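Local coordinates for protein putative esterase/lipase/thioesterase (Silicibacter sp., PDB 2PBL) that is a putative esterase, lipase or thioesterase of the alpha/beta-hydrolase fold, probably cleaving ester or thioester bonds, at residues Gly139-Leu147 and Ile160-Leu169. Numbering follows the deposited sequence.
Sequences GGHLVARML and IRNVVPISPL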
loop_
_atom_site.group_PDB
_atom_site.type_symbol
_atom_site.label_atom_id
_atom_site.label_comp_id
_atom_site.label_asym_id
_atom_site.label_seq_id
_atom_site.Cartn_x
_atom_site.Cartn_y
_atom_site.Cartn_z
ATOM N N GLY A 139 4.080 0.014 -0.312
ATOM C CA GLY A 139 2.687 0.323 -0.708
ATOM C C GLY A 139 2.109 1.453 0.084
ATOM O O GLY A 139 1.217 2.181 -0.389
ATOM N N GLY A 140 2.591 1.612 1.313
ATOM C CA GLY A 140 2.140 2.696 2.183
ATOM C C GLY A 140 2.729 3.963 1.593
ATOM O O GLY A 140 2.080 5.015 1.574
ATOM N N HIS A 141 3.972 3.865 1.143
ATOM C CA HIS A 141 4.603 4.968 0.435
ATOM C C HIS A 141 3.786 5.339 -0.796
ATOM O O HIS A 141 3.429 6.521 -1.027
ATOM C CB HIS A 141 6.014 4.589 0.035
ATOM C CG HIS A 141 6.568 5.459 -1.048
ATOM N ND1 HIS A 141 6.373 5.170 -2.375
ATOM C CD2 HIS A 141 7.259 6.621 -0.998
ATOM C CE1 HIS A 141 6.902 6.137 -3.104
ATOM N NE2 HIS A 141 7.462 7.025 -2.294
ATOM N N LEU A 142 3.423 4.341 -1.568
ATOM C CA LEU A 142 2.723 4.593 -2.832
ATOM C C LEU A 142 1.314 5.192 -2.635
ATOM O O LEU A 142 0.887 6.085 -3.373
ATOM C CB LEU A 142 2.667 3.300 -3.629
ATOM C CG LEU A 142 4.021 2.757 -4.133
ATOM C CD1 LEU A 142 3.902 1.287 -4.542
ATOM C CD2 LEU A 142 4.563 3.684 -5.286
ATOM N N VAL A 143 0.579 4.741 -1.620
ATOM C CA VAL A 143 -0.736 5.355 -1.400
ATOM C C VAL A 143 -0.600 6.789 -0.879
ATOM O O VAL A 143 -1.410 7.627 -1.221
ATOM C CB VAL A 143 -1.736 4.509 -0.553
ATOM C CG1 VAL A 143 -2.134 3.239 -1.302
ATOM C CG2 VAL A 143 -1.222 4.234 0.858
ATOM N N ALA A 144 0.456 7.091 -0.114
ATOM C CA ALA A 144 0.708 8.447 0.358
ATOM C C ALA A 144 0.972 9.439 -0.820
ATOM O O ALA A 144 0.435 10.530 -0.834
ATOM C CB ALA A 144 1.844 8.454 1.308
ATOM N N ARG A 145 1.686 8.992 -1.819
ATOM C CA ARG A 145 1.977 9.778 -3.028
ATOM C C ARG A 145 0.740 10.094 -3.849
ATOM O O ARG A 145 0.767 10.993 -4.711
ATOM C CB ARG A 145 2.935 8.985 -3.915
ATOM C CG ARG A 145 4.250 8.633 -3.290
ATOM C CD ARG A 145 5.081 9.874 -3.104
ATOM N NE ARG A 145 5.511 10.360 -4.435
ATOM C CZ ARG A 145 5.220 11.528 -5.024
ATOM N NH1 ARG A 145 4.467 12.474 -4.474
ATOM N NH2 ARG A 145 5.701 11.729 -6.242
HETATM N N MSE A 146 -0.331 9.296 -3.672
HETATM C CA MSE A 146 -1.582 9.516 -4.410
HETATM C C MSE A 146 -2.305 10.775 -3.986
HETATM O O MSE A 146 -3.215 11.217 -4.686
HETATM C CB MSE A 146 -2.497 8.324 -4.265
HETATM C CG MSE A 146 -1.975 7.012 -4.873
HETATM SE SE MSE A 146 -1.499 7.254 -6.743
HETATM C CE MSE A 146 0.540 7.507 -6.501
ATOM N N LEU A 147 -1.927 11.358 -2.846
ATOM C CA LEU A 147 -2.540 12.596 -2.399
ATOM C C LEU A 147 -1.882 13.815 -3.054
ATOM O O LEU A 147 -2.325 14.937 -2.818
ATOM C CB LEU A 147 -2.503 12.718 -0.885
ATOM C CG LEU A 147 -3.435 11.760 -0.155
ATOM C CD1 LEU A 147 -3.239 11.834 1.363
ATOM C CD2 LEU A 147 -4.889 12.103 -0.534
ATOM N N ILE A 160 -11.079 10.941 -3.070
ATOM C CA ILE A 160 -10.397 10.166 -2.019
ATOM C C ILE A 160 -10.889 10.659 -0.658
ATOM O O ILE A 160 -10.754 11.844 -0.313
ATOM C CB ILE A 160 -8.891 10.262 -2.100
ATOM C CG1 ILE A 160 -8.380 9.627 -3.390
ATOM C CG2 ILE A 160 -8.210 9.563 -0.890
ATOM C CD1 ILE A 160 -6.899 9.914 -3.616
ATOM N N ARG A 161 -11.400 9.722 0.138
ATOM C CA ARG A 161 -11.971 10.016 1.448
ATOM C C ARG A 161 -10.992 9.772 2.579
ATOM O O ARG A 161 -10.855 10.600 3.464
ATOM C CB ARG A 161 -13.261 9.196 1.643
ATOM C CG ARG A 161 -13.881 9.297 3.008
ATOM C CD ARG A 161 -15.280 8.785 3.073
ATOM N NE ARG A 161 -15.783 8.743 4.452
ATOM C CZ ARG A 161 -16.283 9.805 5.085
ATOM N NH1 ARG A 161 -16.289 11.000 4.514
ATOM N NH2 ARG A 161 -16.707 9.688 6.329
ATOM N N ASN A 162 -10.321 8.631 2.535
ATOM C CA ASN A 162 -9.382 8.204 3.590
ATOM C C ASN A 162 -8.136 7.621 2.933
ATOM O O ASN A 162 -8.206 6.936 1.885
ATOM C CB ASN A 162 -9.937 7.042 4.471
ATOM C CG ASN A 162 -11.283 7.315 5.149
ATOM O OD1 ASN A 162 -11.505 8.382 5.652
ATOM N ND2 ASN A 162 -12.216 6.248 5.228
ATOM N N VAL A 163 -6.986 7.865 3.557
ATOM C CA VAL A 163 -5.728 7.237 3.164
ATOM C C VAL A 163 -5.091 6.685 4.437
ATOM O O VAL A 163 -4.810 7.453 5.380
ATOM C CB VAL A 163 -4.732 8.169 2.427
ATOM C CG1 VAL A 163 -3.499 7.356 2.068
ATOM C CG2 VAL A 163 -5.356 8.728 1.178
ATOM N N VAL A 164 -4.830 5.368 4.421
ATOM C CA VAL A 164 -4.261 4.619 5.568
ATOM C C VAL A 164 -3.012 3.863 5.139
ATOM O O VAL A 164 -3.083 2.689 4.726
ATOM C CB VAL A 164 -5.282 3.640 6.225
ATOM C CG1 VAL A 164 -4.682 2.986 7.490
ATOM C CG2 VAL A 164 -6.556 4.374 6.570
ATOM N N PRO A 165 -1.846 4.529 5.228
ATOM C CA PRO A 165 -0.547 3.896 4.947
ATOM C C PRO A 165 -0.154 3.084 6.148
ATOM O O PRO A 165 -0.128 3.611 7.270
ATOM C CB PRO A 165 0.403 5.100 4.848
ATOM C CG PRO A 165 -0.477 6.290 4.703
ATOM C CD PRO A 165 -1.646 5.974 5.513
ATOM N N ILE A 166 0.024 1.787 5.927
ATOM C CA ILE A 166 0.297 0.865 6.972
ATOM C C ILE A 166 1.812 0.635 6.939
ATOM O O ILE A 166 2.354 0.129 5.945
ATOM C CB ILE A 166 -0.453 -0.446 6.727
ATOM C CG1 ILE A 166 -1.978 -0.196 6.587
ATOM C CG2 ILE A 166 -0.129 -1.401 7.840
ATOM C CD1 ILE A 166 -2.779 -1.457 5.959
ATOM N N SER A 167 2.497 1.033 8.007
ATOM C CA SER A 167 3.940 0.868 8.101
ATOM C C SER A 167 4.623 1.464 6.866
ATOM O O SER A 167 5.438 0.812 6.202
ATOM C CB SER A 167 4.258 -0.610 8.247
ATOM O OG SER A 167 3.397 -1.204 9.228
ATOM N N PRO A 168 4.331 2.753 6.575
ATOM C CA PRO A 168 4.885 3.357 5.378
ATOM C C PRO A 168 6.380 3.768 5.418
ATOM O O PRO A 168 6.988 3.984 6.483
ATOM C CB PRO A 168 4.083 4.659 5.267
ATOM C CG PRO A 168 3.834 5.023 6.736
ATOM C CD PRO A 168 3.455 3.682 7.319
ATOM N N LEU A 169 6.950 3.845 4.234
ATOM C CA LEU A 169 8.220 4.545 4.044
ATOM C C LEU A 169 7.839 5.980 3.659
ATOM O O LEU A 169 7.323 6.203 2.536
ATOM C CB LEU A 169 9.036 3.874 2.958
ATOM C CG LEU A 169 9.394 2.493 3.559
ATOM C CD1 LEU A 169 9.431 1.365 2.607
ATOM C CD2 LEU A 169 10.701 2.654 4.335
#
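Gly140, in the first turn of helix 138-145, comes down on Pro165 and Pro168 with its bare backbone, the CA atoms of Gly140 and Pro165 lying 4.0 Å apart. A CB there would crowd Pro168 CA and come close to Ile166 O, so the lack of one probably allows the close approach to the end of strand 160-166 and the turn after it; the axes run nearly antiparallel (156°), 6.8 Å apart. This is the tight end. Farther along, side chains fill a widening gap. Val143 slides past Val163 in the opposite direction, CG2 to CG1 4.0 Å. Leu147 meets Val163 tip to tip, both its methyls 3.8 Å from Val163 CG2, and CD2 also reaches Ile160 CG2 at 4.2 Å. Val163 CG1, anti to the backbone N (chi1 -179°), faces Val143 while CG2 takes Leu147. With Leu147 cut back to an alanine, Val163 CG2 would probably lose its methyl partners and Ile160 CG2 one neighbour, opening a gap. Even this wider end is buried, lined by Leu133 and Val207 of the flanking strands. Back at the tight end, Leu169 O lies in the plane of the His141 ring at its edge, 3.6 Å from His141 CD2; Arg145 CG lies over one ring face, offset toward the rim, and NE2 bonds to Glu194 O. The helix, just after the probable nucleophile elbow, belongs to the beta-alpha-beta crossover from strand 131-136 to parallel 160-166 in the hydrolase core. Apolar packing alone joins helix and strand, and Leu169 O, buried without a polar partner in the model, probably carries a desolvation cost.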